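Local structure of periplasmic oligopeptide-binding protein (Burkholderia pseudomallei, 3ZS6) at residues P271-K276 with E280-V285; N427-C432 with Y467-L472. The protein probably binds oligopeptides in the periplasm and delivers them to an ABC transporter for uptake. All blocks are in the same frame, centred on the assembly; numbering follows the deposited sequence.

Contact 1: P271-K276 with E280-V285; sequences PALKDK and EALAMV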
loop_
_atom_site.group_PDB
_atom_site.type_symbol
_atom_site.label_atom_id
_atom_site.label_comp_id
_atom_site.label_asym_id
_atom_site.label_seq_id
_atom_site.Cartn_x
_atom_site.Cartn_y
_atom_site.Cartn_z
ATOM N N PRO A 271 8.030 -13.571 22.630
ATOM C CA PRO A 271 8.997 -13.759 23.720
ATOM C C PRO A 271 10.451 -13.835 23.234
ATOM O O PRO A 271 11.344 -13.465 23.981
ATOM C CB PRO A 271 8.561 -15.088 24.343
ATOM C CG PRO A 271 7.101 -15.176 24.036
ATOM C CD PRO A 271 6.957 -14.580 22.663
ATOM N N ALA A 272 10.682 -14.296 22.008
ATOM C CA ALA A 272 12.033 -14.300 21.445
ATOM C C ALA A 272 12.259 -13.110 20.501
ATOM O O ALA A 272 13.312 -12.464 20.534
ATOM C CB ALA A 272 12.304 -15.613 20.721
ATOM N N LEU A 273 11.266 -12.819 19.666
ATOM C CA LEU A 273 11.404 -11.751 18.676
ATOM C C LEU A 273 11.395 -10.367 19.313
ATOM O O LEU A 273 11.773 -9.383 18.682
ATOM C CB LEU A 273 10.326 -11.870 17.591
ATOM C CG LEU A 273 10.343 -13.159 16.763
ATOM C CD1 LEU A 273 9.130 -13.234 15.842
ATOM C CD2 LEU A 273 11.651 -13.320 15.965
ATOM N N LYS A 274 10.986 -10.292 20.576
ATOM C CA LYS A 274 11.053 -9.036 21.308
ATOM C C LYS A 274 12.503 -8.611 21.538
ATOM O O LYS A 274 12.775 -7.453 21.845
ATOM C CB LYS A 274 10.323 -9.144 22.651
ATOM C CG LYS A 274 11.030 -10.034 23.676
ATOM C CD LYS A 274 10.319 -9.961 25.023
ATOM C CE LYS A 274 11.081 -10.724 26.103
ATOM N NZ LYS A 274 10.482 -10.510 27.452
ATOM N N ASP A 275 13.434 -9.548 21.394
ATOM C CA ASP A 275 14.851 -9.239 21.584
ATOM C C ASP A 275 15.491 -8.819 20.261
ATOM O O ASP A 275 15.585 -9.608 19.323
ATOM C CB ASP A 275 15.593 -10.442 22.190
ATOM C CG ASP A 275 17.037 -10.116 22.573
ATOM O OD1 ASP A 275 17.675 -9.286 21.888
ATOM O OD2 ASP A 275 17.539 -10.698 23.562
ATOM N N LYS A 276 15.924 -7.566 20.200
ATOM C CA LYS A 276 16.545 -6.995 19.006
ATOM C C LYS A 276 17.682 -7.860 18.448
ATOM O O LYS A 276 17.895 -7.920 17.234
ATOM C CB LYS A 276 17.036 -5.577 19.334
ATOM C CG LYS A 276 18.124 -5.007 18.437
ATOM C CD LYS A 276 18.735 -3.765 19.092
ATOM C CE LYS A 276 19.710 -3.038 18.174
ATOM N NZ LYS A 276 20.855 -3.889 17.737
ATOM N N GLU A 280 17.793 -9.129 14.568
ATOM C CA GLU A 280 18.979 -8.777 13.808
ATOM C C GLU A 280 19.667 -10.014 13.224
ATOM O O GLU A 280 20.048 -10.032 12.050
ATOM C CB GLU A 280 19.947 -8.028 14.724
ATOM C CG GLU A 280 21.180 -7.485 14.040
ATOM C CD GLU A 280 22.071 -6.712 15.002
ATOM O OE1 GLU A 280 21.697 -6.578 16.190
ATOM O OE2 GLU A 280 23.135 -6.232 14.568
ATOM N N ALA A 281 19.832 -11.045 14.047
ATOM C CA ALA A 281 20.433 -12.294 13.581
ATOM C C ALA A 281 19.665 -12.877 12.391
ATOM O O ALA A 281 20.260 -13.310 11.405
ATOM C CB ALA A 281 20.488 -13.306 14.710
ATOM N N LEU A 282 18.340 -12.901 12.495
ATOM C CA LEU A 282 17.511 -13.451 11.432
ATOM C C LEU A 282 17.693 -12.647 10.150
ATOM O O LEU A 282 17.752 -13.209 9.052
ATOM C CB LEU A 282 16.036 -13.469 11.846
ATOM C CG LEU A 282 15.638 -14.393 13.007
ATOM C CD1 LEU A 282 14.174 -14.175 13.395
ATOM C CD2 LEU A 282 15.881 -15.860 12.651
ATOM N N ALA A 283 17.806 -11.332 10.297
ATOM C CA ALA A 283 17.959 -10.445 9.148
ATOM C C ALA A 283 19.297 -10.601 8.426
ATOM O O ALA A 283 19.350 -10.617 7.195
ATOM C CB ALA A 283 17.760 -8.992 9.570
ATOM N N MET A 284 20.378 -10.704 9.188
ATOM C CA MET A 284 21.710 -10.592 8.606
ATOM C C MET A 284 22.171 -11.860 7.898
ATOM O O MET A 284 23.106 -11.827 7.108
ATOM C CB MET A 284 22.738 -10.166 9.667
ATOM C CG MET A 284 23.064 -11.224 10.694
ATOM S SD MET A 284 24.116 -10.571 12.014
ATOM C CE MET A 284 25.427 -9.801 11.072
ATOM N N VAL A 285 21.509 -12.977 8.168
ATOM C CA VAL A 285 21.902 -14.237 7.542
ATOM C C VAL A 285 21.305 -14.465 6.136
ATOM O O VAL A 285 21.873 -15.204 5.327
ATOM C CB VAL A 285 21.588 -15.419 8.478
ATOM C CG1 VAL A 285 21.412 -16.695 7.701
ATOM C CG2 VAL A 285 22.694 -15.556 9.540
#

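Contact 2: N427-C432 with Y467-L472; sequences NTVGYC and YPMVPL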
loop_
_atom_site.group_PDB
_atom_site.type_symbol
_atom_site.label_atom_id
_atom_site.label_comp_id
_atom_site.label_asym_id
_atom_site.label_seq_id
_atom_site.Cartn_x
_atom_site.Cartn_y
_atom_site.Cartn_z
ATOM N N ASN A 427 1.166 0.125 11.889
ATOM C CA ASN A 427 2.310 -0.450 12.599
ATOM C C ASN A 427 1.861 -1.782 13.201
ATOM O O ASN A 427 1.409 -1.855 14.345
ATOM C CB ASN A 427 2.798 0.518 13.683
ATOM C CG ASN A 427 4.037 0.010 14.425
ATOM O OD1 ASN A 427 4.304 -1.191 14.481
ATOM N ND2 ASN A 427 4.787 0.934 15.008
ATOM N N THR A 428 1.931 -2.835 12.397
ATOM C CA THR A 428 1.427 -4.129 12.830
ATOM C C THR A 428 2.479 -4.942 13.598
ATOM O O THR A 428 2.116 -5.773 14.429
ATOM C CB THR A 428 0.836 -4.952 11.648
ATOM O OG1 THR A 428 1.846 -5.193 10.661
ATOM C CG2 THR A 428 -0.344 -4.210 11.001
ATOM N N VAL A 429 3.768 -4.694 13.348
ATOM C CA VAL A 429 4.816 -5.416 14.091
ATOM C C VAL A 429 4.844 -5.030 15.575
ATOM O O VAL A 429 5.348 -5.783 16.418
ATOM C CB VAL A 429 6.223 -5.236 13.488
ATOM C CG1 VAL A 429 6.228 -5.672 12.019
ATOM C CG2 VAL A 429 6.712 -3.785 13.653
ATOM N N GLY A 430 4.307 -3.851 15.885
ATOM C CA GLY A 430 4.169 -3.410 17.265
ATOM C C GLY A 430 5.421 -2.738 17.793
ATOM O O GLY A 430 5.750 -2.847 18.970
ATOM N N TYR A 431 6.130 -2.043 16.915
ATOM C CA TYR A 431 7.367 -1.377 17.296
ATOM C C TYR A 431 7.032 -0.015 17.876
ATOM O O TYR A 431 6.049 0.611 17.468
ATOM C CB TYR A 431 8.262 -1.237 16.063
ATOM C CG TYR A 431 9.583 -0.529 16.272
ATOM C CD1 TYR A 431 10.643 -1.159 16.914
ATOM C CD2 TYR A 431 9.783 0.755 15.787
ATOM C CE1 TYR A 431 11.859 -0.517 17.087
ATOM C CE2 TYR A 431 10.994 1.405 15.955
ATOM C CZ TYR A 431 12.027 0.767 16.600
ATOM O OH TYR A 431 13.230 1.419 16.754
ATOM N N CYS A 432 7.826 0.435 18.843
ATOM C CA CYS A 432 7.664 1.787 19.374
ATOM C C CYS A 432 8.973 2.338 19.916
ATOM O O CYS A 432 9.488 1.864 20.928
ATOM C CB CYS A 432 6.584 1.844 20.454
ATOM S SG CYS A 432 6.408 3.499 21.227
ATOM N N TYR A 467 15.981 -3.380 13.802
ATOM C CA TYR A 467 15.426 -4.492 13.010
ATOM C C TYR A 467 14.017 -4.901 13.436
ATOM O O TYR A 467 13.751 -6.072 13.693
ATOM C CB TYR A 467 16.391 -5.688 13.021
ATOM C CG TYR A 467 17.733 -5.286 12.474
ATOM C CD1 TYR A 467 17.968 -5.297 11.113
ATOM C CD2 TYR A 467 18.740 -4.815 13.315
ATOM C CE1 TYR A 467 19.175 -4.890 10.596
ATOM C CE2 TYR A 467 19.958 -4.411 12.808
ATOM C CZ TYR A 467 20.167 -4.453 11.443
ATOM O OH TYR A 467 21.368 -4.053 10.908
ATOM N N PRO A 468 13.104 -3.922 13.509
ATOM C CA PRO A 468 11.711 -4.196 13.872
ATOM C C PRO A 468 11.020 -5.126 12.875
ATOM O O PRO A 468 10.059 -5.802 13.251
ATOM C CB PRO A 468 11.060 -2.803 13.865
ATOM C CG PRO A 468 11.962 -1.956 12.993
ATOM C CD PRO A 468 13.347 -2.486 13.274
ATOM N N MET A 469 11.494 -5.143 11.632
ATOM C CA MET A 469 11.050 -6.114 10.633
ATOM C C MET A 469 12.246 -6.475 9.753
ATOM O O MET A 469 13.352 -5.997 9.991
ATOM C CB MET A 469 9.900 -5.558 9.776
ATOM C CG MET A 469 10.198 -4.212 9.108
ATOM S SD MET A 469 9.633 -2.777 10.071
ATOM C CE MET A 469 7.860 -2.815 9.732
ATOM N N VAL A 470 12.032 -7.309 8.737
ATOM C CA VAL A 470 13.137 -7.750 7.890
ATOM C C VAL A 470 12.918 -7.416 6.424
ATOM O O VAL A 470 12.315 -8.203 5.681
ATOM C CB VAL A 470 13.368 -9.274 8.002
ATOM C CG1 VAL A 470 14.563 -9.694 7.159
ATOM C CG2 VAL A 470 13.543 -9.691 9.470
ATOM N N PRO A 471 13.411 -6.245 5.996
ATOM C CA PRO A 471 13.327 -5.862 4.586
ATOM C C PRO A 471 14.103 -6.836 3.716
ATOM O O PRO A 471 15.193 -7.259 4.106
ATOM C CB PRO A 471 13.999 -4.485 4.562
ATOM C CG PRO A 471 13.772 -3.949 5.952
ATOM C CD PRO A 471 13.941 -5.155 6.837
ATOM N N LEU A 472 13.553 -7.170 2.549
ATOM C CA LEU A 472 14.180 -8.128 1.647
ATOM C C LEU A 472 14.601 -7.498 0.318
ATOM O O LEU A 472 15.756 -7.615 -0.087
ATOM C CB LEU A 472 13.246 -9.320 1.383
ATOM C CG LEU A 472 12.959 -10.207 2.598
ATOM C CD1 LEU A 472 11.985 -11.327 2.246
ATOM C CD2 LEU A 472 14.269 -10.770 3.166
#

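Contact 1: P271-K276 with E280-V285
The Glu280 carboxylate receives Lys276 from over one face: NZ of Lys276 stands well out of its plane, 3.2 Å from OE1 of Glu280, in a salt bridge whose hydrogen bond is weak. Both side chains leave the helix with CG anti to the backbone N and run side by side in the same direction; only at its last torsion does the lysine bend (chi4 -59°), swinging the ammonium across to the carboxylate. One turn of helix 276-285 separates the pair, and beneath the charges the first-turn backbone bond joins Glu280 N to Lys276 O at 2.9 Å. The helix is entered through a type I turn, Ala272 to Asp275, closed by Asp275 N on Ala272 O at 3.0 Å. Asp275 then serves as the N-cap, its side chain accepting from a backbone N in the first turn and also forming a salt bridge with Arg277. On the buried side the turn leans on the helix through two leucines that cross at about a right angle, CD2 of Leu273 meeting CD1 of Leu282 at 3.7 Å. The Leu273 carbonyl is bound by Arg279, while Leu337 of helix 327-340 packs on Glu280.

Contact 2: N427-C432 with Y467-L472
An Asx-stabilised loop, running from helix 414-417 toward helix 434-443, packs here on the residues that lead into strand 470-480. Pro468 lies against one face of the Tyr431 ring in a CH-pi contact: its CB is 3.9 Å from the ring centroid, 29° off the normal and displaced toward the CG-CD1 side, with CD1 of Tyr431 3.5 Å from CB of Pro468. CG of Pro468 stands over the middle of the ring, somewhat higher above the plane. Tyr431 carries its ring out to the proline with CG anti to the backbone N (chi1 178°), and the hydroxyl at the far end is hydrogen-bonded to Asp466 and Asn433. Beside the proline, CE of Met469 rests against both methyls of Val429, nearest CG1 at 4.0 Å; the methionine chain folds at chi2 and chi3 to bring its methyl there, crossing the valine at about a right angle. Val429 CB also rests 3.9 Å from the carbonyl O of Pro468. No hydrogen bond spans the two segments; within the loop, Asn427 bridges its own turn. OD1 of Asn427 accepts from Gly430 N at 3.0 Å, the Asx motif, and from Tyr431 N at 3.2 Å, both donors arriving from the same face of the amide. ND2 of Asn427 completes the ring of bonds by donating to Tyr431 O at 2.8 Å, and it also binds the carbonyl of Arg421. Gly430, with positive phi, turns the chain between Val429 and Tyr431. Cys432, next after Tyr431, is tied by a disulfide to Cys422, while Val429 is joined to Asn268 through backbone hydrogen bonding.

Leaving strand 260-266, the chain first makes contact 1, a short local closure in which the loop at 271-276 turns into helix 276-285 and packs back on it. Contact 2 opens only later, so the two follow in series without nesting or crossing. It closes a longer loop containing helices 434-443 and 449-464, and joins the segment 427-432 to the residues around the N-terminal part of strand 470-480, which pairs with 260-266. Their centres are 11 Å apart, and they touch directly: the Tyr467 ring packs on Glu280, its CE2 3.5 Å from Glu280 CG, while Val470 meets Ala283. Helix 276-285 is thereby seated against Tyr467 and Val470.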